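Local coordinates for NikO protein (Streptomyces tendae, PDB 4FQD) that is an enolpyruvyl transferase essential in nikkomycin biosynthesis that transfers the enolpyruvyl group of phosphoenolpyruvate, probably to a uridine nucleotide, at residues Ala418-Pro423 and Leu448-Arg453. The protein carries 4 engineered substitutions. Sequence-based numbering, arbitrary orientation.
Sequences AALAVP and LGADIR
L420 lays its branched end over the methyl of A450, with CD2 3.8 Å and CD1 4.1 Å from A450 CB, so both methyls of the fork share the contact. L420 CD2 also reaches I452 CG1 at 4.1 Å, and the two side chains cross at about a right angle. With chi1 at -72°, CG of L420 stands beside the backbone N, anti to the carbonyl carbon, and the fork faces A450 although L420 CA and A450 CA lie 7.2 Å apart. No hydrogen bond joins the segments; the contact is apolar and small, 113 Å² in all. L445 of helix 441-447 touches both L420 and A450, I18 of strand 14-19 also packs on L420, and I452 meets V442 and V446. Within 448-453, R453 and D451 form a salt bridge: R453 NE donates to D451 OD1 (3.2 Å, 165°), on the syn side but tilted out of the carboxylate plane. G449, at positive phi just after helix 441-447, closes it in a Schellman motif, and the chain goes on toward strand 451-456. L420, at the C-terminal side of helix 409-419, thus packs beside a helix-to-strand turn at the edge of a four-stranded sheet, an arrangement belonging to the helix-backed sheets of the beta/alpha inverse barrel.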
loop_
_atom_site.group_PDB
_atom_site.type_symbol
_atom_site.label_atom_id
_atom_site.label_comp_id
_atom_site.label_asym_id
_atom_site.label_seq_id
_atom_site.Cartn_x
_atom_site.Cartn_y
_atom_site.Cartn_z
ATOM N N ALA A 418 4.042 -0.492 24.577
ATOM C CA ALA A 418 3.437 -1.817 24.600
ATOM C C ALA A 418 3.677 -2.511 25.937
ATOM O O ALA A 418 2.814 -3.235 26.433
ATOM C CB ALA A 418 3.974 -2.663 23.456
ATOM N N ALA A 419 4.851 -2.281 26.517
ATOM C CA ALA A 419 5.198 -2.865 27.808
ATOM C C ALA A 419 4.313 -2.312 28.920
ATOM O O ALA A 419 3.979 -3.020 29.870
ATOM C CB ALA A 419 6.663 -2.620 28.124
ATOM N N LEU A 420 3.936 -1.043 28.795
ATOM C CA LEU A 420 3.089 -0.391 29.790
ATOM C C LEU A 420 1.667 -0.947 29.783
ATOM O O LEU A 420 0.898 -0.719 30.716
ATOM C CB LEU A 420 3.068 1.123 29.567
ATOM C CG LEU A 420 4.347 1.878 29.931
ATOM C CD1 LEU A 420 4.269 3.324 29.468
ATOM C CD2 LEU A 420 4.601 1.807 31.429
ATOM N N ALA A 421 1.321 -1.675 28.726
ATOM C CA ALA A 421 0.005 -2.292 28.623
ATOM C C ALA A 421 -0.009 -3.659 29.299
ATOM O O ALA A 421 -1.056 -4.134 29.737
ATOM C CB ALA A 421 -0.410 -2.415 27.167
ATOM N N VAL A 422 1.161 -4.284 29.382
ATOM C CA VAL A 422 1.290 -5.614 29.968
ATOM C C VAL A 422 1.243 -5.577 31.493
ATOM O O VAL A 422 2.089 -4.950 32.128
ATOM C CB VAL A 422 2.601 -6.295 29.526
ATOM C CG1 VAL A 422 2.812 -7.591 30.291
ATOM C CG2 VAL A 422 2.591 -6.544 28.026
ATOM N N PRO A 423 0.254 -6.263 32.085
ATOM C CA PRO A 423 0.099 -6.311 33.543
ATOM C C PRO A 423 1.172 -7.174 34.205
ATOM O O PRO A 423 0.869 -8.243 34.734
ATOM C CB PRO A 423 -1.280 -6.950 33.720
ATOM C CG PRO A 423 -1.449 -7.800 32.508
ATOM C CD PRO A 423 -0.778 -7.051 31.391
ATOM N N LEU A 448 2.782 10.665 34.078
ATOM C CA LEU A 448 1.383 10.353 33.806
ATOM C C LEU A 448 0.884 9.182 34.649
ATOM O O LEU A 448 -0.302 8.857 34.628
ATOM C CB LEU A 448 1.179 10.047 32.321
ATOM C CG LEU A 448 1.488 11.171 31.330
ATOM C CD1 LEU A 448 1.307 10.679 29.903
ATOM C CD2 LEU A 448 0.606 12.380 31.600
ATOM N N GLY A 449 1.793 8.548 35.383
ATOM C CA GLY A 449 1.427 7.457 36.268
ATOM C C GLY A 449 2.115 6.147 35.936
ATOM O O GLY A 449 1.882 5.130 36.591
ATOM N N ALA A 450 2.965 6.168 34.915
ATOM C CA ALA A 450 3.677 4.968 34.490
ATOM C C ALA A 450 4.717 4.542 35.520
ATOM O O ALA A 450 5.361 5.379 36.151
ATOM C CB ALA A 450 4.331 5.188 33.136
ATOM N N ASP A 451 4.874 3.233 35.686
ATOM C CA ASP A 451 5.859 2.696 36.614
ATOM C C ASP A 451 7.094 2.212 35.861
ATOM O O ASP A 451 7.217 1.030 35.542
ATOM C CB ASP A 451 5.257 1.560 37.444
ATOM C CG ASP A 451 6.163 1.123 38.580
ATOM O OD1 ASP A 451 7.111 1.867 38.907
ATOM O OD2 ASP A 451 5.921 0.040 39.153
ATOM N N ILE A 452 8.000 3.141 35.575
ATOM C CA ILE A 452 9.237 2.825 34.869
ATOM C C ILE A 452 10.437 3.158 35.747
ATOM O O ILE A 452 10.543 4.266 36.272
ATOM C CB ILE A 452 9.346 3.604 33.546
ATOM C CG1 ILE A 452 8.040 3.495 32.753
ATOM C CG2 ILE A 452 10.527 3.102 32.725
ATOM C CD1 ILE A 452 8.025 4.314 31.485
ATOM N N ARG A 453 11.338 2.195 35.904
ATOM C CA ARG A 453 12.483 2.358 36.792
ATOM C C ARG A 453 13.803 2.160 36.053
ATOM O O ARG A 453 13.899 1.333 35.147
ATOM C CB ARG A 453 12.382 1.373 37.958
ATOM C CG ARG A 453 11.028 1.381 38.648
ATOM C CD ARG A 453 10.879 0.219 39.614
ATOM N NE ARG A 453 9.513 0.113 40.119
ATOM C CZ ARG A 453 9.093 -0.832 40.952
ATOM N NH1 ARG A 453 9.935 -1.763 41.382
ATOM N NH2 ARG A 453 7.830 -0.848 41.356
#